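Local coordinates for protein catalase (Corynebacterium glutamicum, PDB 4B7H) that breaks down hydrogen peroxide to water and oxygen at a heme iron, a reaction inhibited by nitric oxide, at residues Arg121-Phe126 / Asn142-Phe147; Phe214-Ala219 / Pro335-Ser340; Arg471-Ile476 / Glu500-Arg505. One frame throughout, in Å; residues are numbered along the deposited sequence.

The contacts lie at increasing distance from the chain centre, contacts 2 and 3 being about 40 Å apart, centre to centre. Contact 1, wholly buried beside the heme, joins the start of strand 125-132 to the loop that follows strand 135-142 by backbone and amide hydrogen bonds with a bridging water. Contact 2 belongs to the same antiparallel sheet and is also buried, but regular strand pairing does nearly all the work. Contact 3 lies farthest out, in the C-terminal helices, and has no hydrogen bond across it: leucine, alanine and isoleucine pack inside, with an arginine at the margin. Contacts 1 and 3 meet where Arg-121 NH2 packs 3.3 Å from Asn-475 CG.

Contact 1: residues Arg121-Phe126 / Asn142-Phe147; sequences RDVHGF and NNTPTF. With HEM (protoporphyrin IX containing Fe), chain E.
The His-124 ring and the Asn-143 amide stand 73° apart. Asn-143 ND2 lies at the ring's edge, near its plane, and comes 3.6 Å from His-124 CB. The same ring has a water in plane at its edge. That water donates to Asp-122 O and accepts from Asn-143 ND2 (2.9 Å), so the amide nitrogen is tied back to the opposite segment. A second flat group, the Phe-147 ring, takes the heme methyl CMC over one face, offset toward the rim, with CMC 3.9 Å from Phe-147 CG. The Phe-126 ring meets Trp-271 and Phe-107 edge-to-face, while its CB touches Asn-142 C.

With its CG between the backbone N and the carbonyl carbon (chi1 70°), Asn-143 brings its amide against the backbone of His-124 and holds that residue twice. Its OD1 accepts from His-124 N at 3.1 Å; the donor sits well above the carbonyl plane, although the N-H points almost straight at the oxygen. In return Asn-143 N gives a 2.9 Å bond to His-124 O. Next to this exchange, Gly-125 and Asn-142 form a non-hydrogen-bonded antiparallel pair, where the hairpin of strands 125-132 and 135-142 opens out. Val-123 CG1 lies against the Asn-142 side chain, the two crossing at about a right angle.

Gly-125, with no side chain, lets the heme methyl CMD come to 3.5 Å from its CA. Asn-142, which also belongs to the heme pocket, has its side chain about 6 Å from the bound nitric oxide, while Pro-145 farther along the loop touches NADPH. Two direct bonds and a bridging water tie the start of the loop to the strand, consistent with a firm pocket wall between heme and dinucleotide.

Contact 2: residues Phe214-Ala219 / Pro335-Ser340; sequences FQWINA and PGVGLS
Gln-215 CB rests on Leu-339 O at 3.4 Å and also lies near Gly-338 O. CG then departs anti to the backbone N (chi1 -163°), and the chain stays extended on its way past Pro-223, Trp-225 and Tyr-429. At the tip, OE1 accepts a hydrogen bond from Val-430 N, and NE2 is also hydrogen-bonded outside the two segments. The CB approach is notable because Leu-339 O is buried here with no polar partner in the model, and an aliphatic carbon is what faces it.

Beneath that side chain the backbones pair. Gln-215 and Gly-338 form a hydrogen-bonded antiparallel pair: Gln-215 N reaches Gly-338 O at 2.9 Å, and Gly-338 N returns a 2.8 Å bond to Gln-215 O. A third bond, 3.1 Å from Ile-217 N to Gly-336 O, carries the pairing on past the non-hydrogen-bonded pair Trp-216 and Val-337. This short strand 337-338 thus extends the antiparallel sheet of the catalase barrel, with strand 214-217 lying between it and strand 223-232.

Gly-336 sits at a positive phi (94°), a conformation that suits glycine, as the chain enters the strand. Its carbonyl oxygen is shared, for Thr-90 OG1 also bonds to it and Trp-216 CA makes a C-H contact. On the side of the sheet opposite Gln-215, Trp-216 CD1 approaches Val-337 CG2 at 4.3 Å, a loose apolar meeting; the indole NE1 is hydrogen-bonded to Tyr-228 OH. Phe-214 presents its edge to Gly-338 O, with CD1 3.7 Å from that oxygen. The side chains of Phe-214 and Leu-339 both touch Leu-345 of helix 343-359, and Leu-339 also packs on Asn-48 of the second subunit.

Contact 3: residues Arg471-Ile476 / Glu500-Arg505; sequences RLADNI and ENLGAR
Leu-472 and Leu-502 adopt the same rotamer: in each, CG lies anti to the backbone N (chi1 174°), which swings the branched end into the gap between the helices. There the two side chains cross at about a right angle and meet by their methyls, Leu-472 CD2 to Leu-502 CD2 at 3.9 Å. The second methyl of Leu-502 does more. Its CD1 is 4.1 Å from Ala-473 CB and 4.3 Å from Ile-476 CD1, so one leucine end reaches three residues of helix 466-479.

Arg-505 closes the margin with its aliphatic part. Its CG, anti to the backbone N (chi1 -171°), lies on Ala-473 CB at 3.6 Å; a bend at chi2 then sets the course of the chain beyond it. The guanidinium runs on to acidic partners outside the two segments, NH1 to Glu-508 and NH2 to Glu-470, placing charge pairing at the edge of an apolar contact. Ala-473 brings only a methyl to this face, and the nearest CA atoms across the segments are those of Ala-473 and Arg-505, 6.1 Å apart.

The short helical segments approach to 9.5 Å between axes, and their N-to-C directions differ by 47°. Further along helix 500-514, Val-506 and Leu-509 also pack on Ala-473, and Lys-513 forms an inter-helix salt bridge with Asp-474. Trp-495 of helix 487-498 touches both Ile-476 and Leu-502. Helix 187-194 lies against Leu-472 and Ile-476 through Met-194, joining the C-terminal helices to a helix that contributes His-188 and Tyr-192 to the NADPH pocket.

Contact 1: residues Arg121-Phe126 / Asn142-Phe147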
loop_
_atom_site.group_PDB
_atom_site.type_symbol
_atom_site.label_atom_id
_atom_site.label_comp_id
_atom_site.label_asym_id
_atom_site.label_seq_id
_atom_site.Cartn_x
_atom_site.Cartn_y
_atom_site.Cartn_z
ATOM N N ARG A 121 -0.006 -22.523 -24.439
ATOM C CA ARG A 121 1.404 -22.871 -24.641
ATOM C C ARG A 121 2.267 -21.917 -23.824
ATOM O O ARG A 121 2.136 -20.696 -23.934
ATOM C CB ARG A 121 1.815 -22.809 -26.119
ATOM C CG ARG A 121 3.305 -23.154 -26.326
ATOM C CD ARG A 121 3.757 -23.149 -27.792
ATOM N NE ARG A 121 2.921 -24.060 -28.565
ATOM C CZ ARG A 121 3.060 -25.384 -28.589
ATOM N NH1 ARG A 121 4.061 -25.977 -27.945
ATOM N NH2 ARG A 121 2.211 -26.122 -29.296
ATOM N N ASP A 122 3.134 -22.476 -22.990
ATOM C CA ASP A 122 3.961 -21.665 -22.112
ATOM C C ASP A 122 4.933 -22.567 -21.392
ATOM O O ASP A 122 4.717 -23.781 -21.300
ATOM C CB ASP A 122 3.094 -20.958 -21.060
ATOM C CG ASP A 122 3.601 -19.573 -20.710
ATOM O OD1 ASP A 122 4.737 -19.213 -21.113
ATOM O OD2 ASP A 122 2.858 -18.831 -20.023
ATOM N N VAL A 123 5.992 -21.969 -20.862
ATOM C CA VAL A 123 6.800 -22.611 -19.838
ATOM C C VAL A 123 5.887 -22.831 -18.626
ATOM O O VAL A 123 4.962 -22.031 -18.387
ATOM C CB VAL A 123 7.991 -21.701 -19.443
ATOM C CG1 VAL A 123 8.708 -22.224 -18.209
ATOM C CG2 VAL A 123 8.963 -21.542 -20.614
ATOM N N HIS A 124 6.123 -23.903 -17.869
ATOM C CA HIS A 124 5.455 -24.056 -16.581
ATOM C C HIS A 124 6.423 -23.981 -15.424
ATOM O O HIS A 124 7.463 -24.650 -15.404
ATOM C CB HIS A 124 4.645 -25.346 -16.512
ATOM C CG HIS A 124 3.478 -25.342 -17.437
ATOM N ND1 HIS A 124 2.203 -25.025 -17.026
ATOM C CD2 HIS A 124 3.405 -25.554 -18.772
ATOM C CE1 HIS A 124 1.386 -25.073 -18.065
ATOM N NE2 HIS A 124 2.092 -25.398 -19.136
ATOM N N GLY A 125 6.065 -23.160 -14.447
ATOM C CA GLY A 125 6.836 -23.050 -13.227
ATOM C C GLY A 125 6.741 -24.312 -12.399
ATOM O O GLY A 125 5.717 -24.997 -12.398
ATOM N N PHE A 126 7.815 -24.600 -11.671
ATOM C CA PHE A 126 7.949 -25.820 -10.886
ATOM C C PHE A 126 8.750 -25.395 -9.653
ATOM O O PHE A 126 9.971 -25.565 -9.588
ATOM C CB PHE A 126 8.705 -26.863 -11.722
ATOM C CG PHE A 126 8.567 -28.285 -11.238
ATOM C CD1 PHE A 126 9.100 -28.677 -10.021
ATOM C CD2 PHE A 126 7.948 -29.243 -12.032
ATOM C CE1 PHE A 126 8.988 -30.001 -9.587
ATOM C CE2 PHE A 126 7.846 -30.577 -11.609
ATOM C CZ PHE A 126 8.365 -30.950 -10.386
ATOM N N ASN A 142 11.661 -24.572 -13.239
ATOM C CA ASN A 142 10.696 -24.619 -14.338
ATOM C C ASN A 142 10.675 -26.037 -14.894
ATOM O O ASN A 142 11.510 -26.863 -14.516
ATOM C CB ASN A 142 11.093 -23.650 -15.461
ATOM C CG ASN A 142 10.596 -22.226 -15.238
ATOM O OD1 ASN A 142 9.540 -21.997 -14.639
ATOM N ND2 ASN A 142 11.343 -21.264 -15.758
ATOM N N ASN A 143 9.752 -26.310 -15.813
ATOM C CA ASN A 143 9.688 -27.610 -16.480
ATOM C C ASN A 143 10.624 -27.720 -17.701
ATOM O O ASN A 143 10.405 -28.560 -18.585
ATOM C CB ASN A 143 8.245 -27.935 -16.881
ATOM C CG ASN A 143 7.751 -27.061 -18.007
ATOM O OD1 ASN A 143 8.357 -26.034 -18.320
ATOM N ND2 ASN A 143 6.650 -27.457 -18.624
ATOM N N THR A 144 11.656 -26.873 -17.731
ATOM C CA THR A 144 12.698 -26.865 -18.759
ATOM C C THR A 144 14.071 -26.737 -18.102
ATOM O O THR A 144 14.222 -26.032 -17.094
ATOM C CB THR A 144 12.534 -25.684 -19.736
ATOM O OG1 THR A 144 13.741 -25.529 -20.490
ATOM C CG2 THR A 144 12.239 -24.379 -18.972
ATOM N N PRO A 145 15.085 -27.411 -18.672
ATOM C CA PRO A 145 16.445 -27.366 -18.127
ATOM C C PRO A 145 17.178 -26.074 -18.497
ATOM O O PRO A 145 18.300 -25.856 -18.036
ATOM C CB PRO A 145 17.121 -28.562 -18.811
ATOM C CG PRO A 145 16.445 -28.600 -20.154
ATOM C CD PRO A 145 14.994 -28.343 -19.811
ATOM N N THR A 146 16.549 -25.225 -19.305
ATOM C CA THR A 146 17.197 -24.018 -19.810
ATOM C C THR A 146 16.212 -22.839 -19.775
ATOM O O THR A 146 15.143 -22.949 -19.180
ATOM C CB THR A 146 17.799 -24.284 -21.225
ATOM O OG1 THR A 146 18.584 -23.169 -21.653
ATOM C CG2 THR A 146 16.705 -24.588 -22.250
ATOM N N PHE A 147 16.570 -21.706 -20.374
ATOM C CA PHE A 147 15.664 -20.556 -20.410
ATOM C C PHE A 147 16.055 -19.636 -21.558
ATOM O O PHE A 147 17.055 -19.882 -22.238
ATOM C CB PHE A 147 15.688 -19.809 -19.077
ATOM C CG PHE A 147 14.456 -18.965 -18.815
ATOM C CD1 PHE A 147 13.218 -19.564 -18.637
ATOM C CD2 PHE A 147 14.554 -17.584 -18.696
ATOM C CE1 PHE A 147 12.076 -18.796 -18.372
ATOM C CE2 PHE A 147 13.423 -16.808 -18.432
ATOM C CZ PHE A 147 12.186 -17.419 -18.261
HETATM C CHA HEM E . 8.160 -15.875 -10.604
HETATM C CHB HEM E . 11.801 -12.791 -11.472
HETATM C CHC HEM E . 13.795 -16.084 -14.408
HETATM C CHD HEM E . 11.046 -19.429 -12.303
HETATM C C1A HEM E . 8.955 -14.755 -10.594
HETATM C C2A HEM E . 8.712 -13.548 -9.827
HETATM C C3A HEM E . 9.734 -12.712 -10.063
HETATM C C4A HEM E . 10.641 -13.350 -10.986
HETATM C CMA HEM E . 9.970 -11.311 -9.490
HETATM C CAA HEM E . 7.497 -13.317 -8.901
HETATM C CBA HEM E . 7.811 -13.859 -7.514
HETATM C CGA HEM E . 6.757 -13.505 -6.498
HETATM O O1A HEM E . 6.485 -14.373 -5.630
HETATM O O2A HEM E . 6.190 -12.382 -6.527
HETATM C C1B HEM E . 12.655 -13.394 -12.367
HETATM C C2B HEM E . 13.824 -12.790 -12.967
HETATM C C3B HEM E . 14.359 -13.704 -13.802
HETATM C C4B HEM E . 13.556 -14.904 -13.723
HETATM C CMB HEM E . 14.293 -11.349 -12.677
HETATM C CAB HEM E . 15.619 -13.623 -14.684
HETATM C CBB HEM E . 16.654 -12.839 -14.380
HETATM C C1C HEM E . 13.346 -17.316 -13.969
HETATM C C2C HEM E . 13.969 -18.616 -14.176
HETATM C C3C HEM E . 13.187 -19.534 -13.582
HETATM C C4C HEM E . 12.075 -18.836 -12.974
HETATM C CMC HEM E . 15.281 -18.852 -14.965
HETATM C CAC HEM E . 13.380 -21.063 -13.435
HETATM C CBC HEM E . 14.593 -21.642 -13.414
HETATM C C1D HEM E . 9.991 -18.775 -11.727
HETATM C C2D HEM E . 8.887 -19.455 -11.132
HETATM C C3D HEM E . 7.987 -18.373 -10.602
HETATM C C4D HEM E . 8.634 -17.128 -10.913
HETATM C CMD HEM E . 8.659 -20.964 -11.061
HETATM C CAD HEM E . 6.682 -18.605 -9.856
HETATM C CBD HEM E . 7.013 -19.010 -8.421
HETATM C CGD HEM E . 5.696 -19.320 -7.774
HETATM O O1D HEM E . 5.285 -18.595 -6.834
HETATM O O2D HEM E . 5.035 -20.293 -8.219
HETATM N NA HEM E . 10.147 -14.610 -11.288
HETATM N NB HEM E . 12.514 -14.678 -12.846
HETATM N NC HEM E . 12.191 -17.489 -13.223
HETATM N ND HEM E . 9.814 -17.401 -11.593
HETATM FE FE HEM E . 11.137 -16.049 -12.281
HETATM O O HOH W 1 6.249 -25.963 -21.063
#

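Contact 2: residues Phe214-Ala219 / Pro335-Ser340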
loop_
_atom_site.group_PDB
_atom_site.type_symbol
_atom_site.label_atom_id
_atom_site.label_comp_id
_atom_site.label_asym_id
_atom_site.label_seq_id
_atom_site.Cartn_x
_atom_site.Cartn_y
_atom_site.Cartn_z
ATOM N N PHE A 214 23.958 -24.410 -9.805
ATOM C CA PHE A 214 24.142 -24.020 -8.417
ATOM C C PHE A 214 25.435 -24.625 -7.897
ATOM O O PHE A 214 26.162 -25.314 -8.632
ATOM C CB PHE A 214 22.959 -24.500 -7.580
ATOM C CG PHE A 214 21.677 -23.799 -7.916
ATOM C CD1 PHE A 214 21.382 -22.565 -7.352
ATOM C CD2 PHE A 214 20.786 -24.358 -8.822
ATOM C CE1 PHE A 214 20.211 -21.895 -7.680
ATOM C CE2 PHE A 214 19.611 -23.707 -9.151
ATOM C CZ PHE A 214 19.321 -22.472 -8.576
ATOM N N GLN A 215 25.733 -24.383 -6.625
ATOM C CA GLN A 215 26.918 -24.977 -6.025
ATOM C C GLN A 215 26.531 -25.799 -4.799
ATOM O O GLN A 215 25.611 -25.441 -4.067
ATOM C CB GLN A 215 27.940 -23.897 -5.657
ATOM C CG GLN A 215 29.339 -24.441 -5.401
ATOM C CD GLN A 215 30.336 -23.337 -5.147
ATOM O OE1 GLN A 215 30.417 -22.800 -4.043
ATOM N NE2 GLN A 215 31.083 -22.967 -6.177
ATOM N N TRP A 216 27.213 -26.924 -4.611
ATOM C CA TRP A 216 27.109 -27.713 -3.394
ATOM C C TRP A 216 28.459 -27.636 -2.703
ATOM O O TRP A 216 29.508 -27.704 -3.360
ATOM C CB TRP A 216 26.777 -29.171 -3.714
ATOM C CG TRP A 216 25.312 -29.493 -3.780
ATOM C CD1 TRP A 216 24.267 -28.619 -3.674
ATOM C CD2 TRP A 216 24.731 -30.792 -3.954
ATOM N NE1 TRP A 216 23.072 -29.297 -3.774
ATOM C CE2 TRP A 216 23.331 -30.634 -3.942
ATOM C CE3 TRP A 216 25.265 -32.080 -4.116
ATOM C CZ2 TRP A 216 22.455 -31.714 -4.086
ATOM C CZ3 TRP A 216 24.401 -33.149 -4.261
ATOM C CH2 TRP A 216 23.009 -32.963 -4.246
ATOM N N ILE A 217 28.439 -27.465 -1.388
ATOM C CA ILE A 217 29.673 -27.438 -0.611
ATOM C C ILE A 217 29.557 -28.463 0.513
ATOM O O ILE A 217 28.539 -28.510 1.223
ATOM C CB ILE A 217 29.944 -26.034 -0.030
ATOM C CG1 ILE A 217 29.935 -24.971 -1.135
ATOM C CG2 ILE A 217 31.267 -25.999 0.699
ATOM C CD1 ILE A 217 30.354 -23.589 -0.654
ATOM N N ASN A 218 30.587 -29.296 0.666
ATOM C CA ASN A 218 30.571 -30.337 1.694
ATOM C C ASN A 218 31.086 -29.827 3.047
ATOM O O ASN A 218 31.429 -28.645 3.187
ATOM C CB ASN A 218 31.294 -31.620 1.220
ATOM C CG ASN A 218 32.802 -31.449 1.085
ATOM O OD1 ASN A 218 33.374 -30.468 1.549
ATOM N ND2 ASN A 218 33.453 -32.423 0.454
ATOM N N ALA A 219 31.144 -30.713 4.037
ATOM C CA ALA A 219 31.524 -30.320 5.392
ATOM C C ALA A 219 32.947 -29.778 5.458
ATOM O O ALA A 219 33.268 -28.973 6.336
ATOM C CB ALA A 219 31.346 -31.491 6.352
ATOM N N PRO A 335 22.864 -23.496 4.314
ATOM C CA PRO A 335 24.252 -23.975 4.313
ATOM C C PRO A 335 24.424 -25.242 3.482
ATOM O O PRO A 335 23.565 -26.123 3.524
ATOM C CB PRO A 335 24.515 -24.274 5.797
ATOM C CG PRO A 335 23.628 -23.314 6.523
ATOM C CD PRO A 335 22.382 -23.208 5.678
ATOM N N GLY A 336 25.520 -25.319 2.731
ATOM C CA GLY A 336 25.753 -26.438 1.835
ATOM C C GLY A 336 25.285 -26.205 0.404
ATOM O O GLY A 336 25.545 -27.035 -0.472
ATOM N N VAL A 337 24.597 -25.089 0.165
ATOM C CA VAL A 337 24.151 -24.714 -1.176
ATOM C C VAL A 337 24.636 -23.301 -1.481
ATOM O O VAL A 337 24.589 -22.417 -0.617
ATOM C CB VAL A 337 22.614 -24.726 -1.297
ATOM C CG1 VAL A 337 22.172 -24.261 -2.675
ATOM C CG2 VAL A 337 22.070 -26.114 -1.012
ATOM N N GLY A 338 25.123 -23.092 -2.699
ATOM C CA GLY A 338 25.552 -21.778 -3.130
ATOM C C GLY A 338 25.059 -21.448 -4.525
ATOM O O GLY A 338 24.389 -22.264 -5.177
ATOM N N LEU A 339 25.406 -20.246 -4.975
ATOM C CA LEU A 339 25.016 -19.744 -6.286
ATOM C C LEU A 339 26.127 -20.029 -7.315
ATOM O O LEU A 339 26.924 -20.959 -7.135
ATOM C CB LEU A 339 24.711 -18.241 -6.194
ATOM C CG LEU A 339 23.781 -17.861 -5.036
ATOM C CD1 LEU A 339 23.629 -16.346 -4.891
ATOM C CD2 LEU A 339 22.419 -18.534 -5.206
ATOM N N SER A 340 26.179 -19.230 -8.378
ATOM C CA SER A 340 27.167 -19.382 -9.449
ATOM C C SER A 340 27.176 -18.068 -10.221
ATOM O O SER A 340 26.296 -17.232 -10.003
ATOM C CB SER A 340 26.775 -20.533 -10.383
ATOM O OG SER A 340 25.689 -20.164 -11.222
#

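Contact 3: residues Arg471-Ile476 / Glu500-Arg505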
loop_
_atom_site.group_PDB
_atom_site.type_symbol
_atom_site.label_atom_id
_atom_site.label_comp_id
_atom_site.label_asym_id
_atom_site.label_seq_id
_atom_site.Cartn_x
_atom_site.Cartn_y
_atom_site.Cartn_z
ATOM N N ARG A 471 5.805 -32.073 -35.638
ATOM C CA ARG A 471 4.918 -31.291 -34.772
ATOM C C ARG A 471 5.547 -29.957 -34.366
ATOM O O ARG A 471 4.857 -28.940 -34.294
ATOM C CB ARG A 471 4.484 -32.089 -33.539
ATOM C CG ARG A 471 3.555 -33.251 -33.870
ATOM C CD ARG A 471 2.947 -33.871 -32.620
ATOM N NE ARG A 471 3.958 -34.479 -31.766
ATOM C CZ ARG A 471 4.446 -35.706 -31.928
ATOM N NH1 ARG A 471 4.026 -36.466 -32.936
ATOM N NH2 ARG A 471 5.363 -36.166 -31.088
ATOM N N LEU A 472 6.857 -29.963 -34.122
ATOM C CA LEU A 472 7.588 -28.733 -33.809
ATOM C C LEU A 472 7.391 -27.686 -34.905
ATOM O O LEU A 472 7.037 -26.540 -34.620
ATOM C CB LEU A 472 9.077 -29.031 -33.619
ATOM C CG LEU A 472 10.012 -27.836 -33.423
ATOM C CD1 LEU A 472 9.664 -27.041 -32.154
ATOM C CD2 LEU A 472 11.450 -28.319 -33.372
ATOM N N ALA A 473 7.610 -28.074 -36.158
ATOM C CA ALA A 473 7.439 -27.145 -37.274
ATOM C C ALA A 473 5.996 -26.662 -37.374
ATOM O O ALA A 473 5.738 -25.486 -37.664
ATOM C CB ALA A 473 7.879 -27.797 -38.584
ATOM N N ASP A 474 5.053 -27.570 -37.137
ATOM C CA ASP A 474 3.638 -27.230 -37.207
ATOM C C ASP A 474 3.276 -26.248 -36.098
ATOM O O ASP A 474 2.554 -25.278 -36.332
ATOM C CB ASP A 474 2.777 -28.488 -37.089
ATOM C CG ASP A 474 1.375 -28.281 -37.620
ATOM O OD1 ASP A 474 1.227 -27.675 -38.708
ATOM O OD2 ASP A 474 0.416 -28.728 -36.950
ATOM N N ASN A 475 3.783 -26.498 -34.892
ATOM C CA ASN A 475 3.509 -25.618 -33.758
ATOM C C ASN A 475 4.078 -24.226 -33.980
ATOM O O ASN A 475 3.416 -23.221 -33.705
ATOM C CB ASN A 475 4.093 -26.194 -32.471
ATOM C CG ASN A 475 3.439 -27.498 -32.057
ATOM O OD1 ASN A 475 2.329 -27.828 -32.488
ATOM N ND2 ASN A 475 4.130 -28.249 -31.210
ATOM N N ILE A 476 5.317 -24.165 -34.461
ATOM C CA ILE A 476 5.956 -22.883 -34.726
ATOM C C ILE A 476 5.142 -22.085 -35.743
ATOM O O ILE A 476 4.848 -20.907 -35.529
ATOM C CB ILE A 476 7.388 -23.069 -35.261
ATOM C CG1 ILE A 476 8.310 -23.646 -34.176
ATOM C CG2 ILE A 476 7.919 -21.754 -35.804
ATOM C CD1 ILE A 476 9.604 -24.262 -34.726
ATOM N N GLU A 500 18.593 -26.036 -40.901
ATOM C CA GLU A 500 18.083 -25.644 -42.207
ATOM C C GLU A 500 16.854 -26.449 -42.621
ATOM O O GLU A 500 15.977 -25.930 -43.310
ATOM C CB GLU A 500 19.171 -25.754 -43.274
ATOM C CG GLU A 500 20.201 -24.646 -43.206
ATOM C CD GLU A 500 21.190 -24.708 -44.351
ATOM O OE1 GLU A 500 21.612 -25.826 -44.719
ATOM O OE2 GLU A 500 21.539 -23.636 -44.890
ATOM N N ASN A 501 16.782 -27.712 -42.210
ATOM C CA ASN A 501 15.617 -28.520 -42.554
ATOM C C ASN A 501 14.397 -28.113 -41.732
ATOM O O ASN A 501 13.285 -28.039 -42.247
ATOM C CB ASN A 501 15.927 -30.011 -42.416
ATOM C CG ASN A 501 16.985 -30.462 -43.383
ATOM O OD1 ASN A 501 16.878 -30.229 -44.588
ATOM N ND2 ASN A 501 18.037 -31.080 -42.861
ATOM N N LEU A 502 14.612 -27.824 -40.452
ATOM C CA LEU A 502 13.537 -27.287 -39.623
ATOM C C LEU A 502 13.043 -25.953 -40.193
ATOM O O LEU A 502 11.841 -25.735 -40.346
ATOM C CB LEU A 502 14.006 -27.094 -38.180
ATOM C CG LEU A 502 13.016 -26.394 -37.247
ATOM C CD1 LEU A 502 11.692 -27.156 -37.142
ATOM C CD2 LEU A 502 13.654 -26.241 -35.879
ATOM N N GLY A 503 13.978 -25.068 -40.524
ATOM C CA GLY A 503 13.616 -23.773 -41.068
ATOM C C GLY A 503 12.798 -23.878 -42.344
ATOM O O GLY A 503 11.833 -23.136 -42.543
ATOM N N ALA A 504 13.179 -24.804 -43.220
ATOM C CA ALA A 504 12.477 -24.956 -44.490
ATOM C C ALA A 504 11.053 -25.436 -44.231
ATOM O O ALA A 504 10.102 -24.973 -44.860
ATOM C CB ALA A 504 13.216 -25.927 -45.401
ATOM N N ARG A 505 10.902 -26.357 -43.286
ATOM C CA ARG A 505 9.583 -26.909 -43.002
ATOM C C ARG A 505 8.684 -25.868 -42.330
ATOM O O ARG A 505 7.489 -25.790 -42.623
ATOM C CB ARG A 505 9.706 -28.172 -42.148
ATOM C CG ARG A 505 8.401 -28.941 -41.968
ATOM C CD ARG A 505 7.843 -29.428 -43.298
ATOM N NE ARG A 505 6.626 -30.215 -43.110
ATOM C CZ ARG A 505 5.620 -30.259 -43.979
ATOM N NH1 ARG A 505 5.686 -29.566 -45.112
ATOM N NH2 ARG A 505 4.549 -30.996 -43.718
#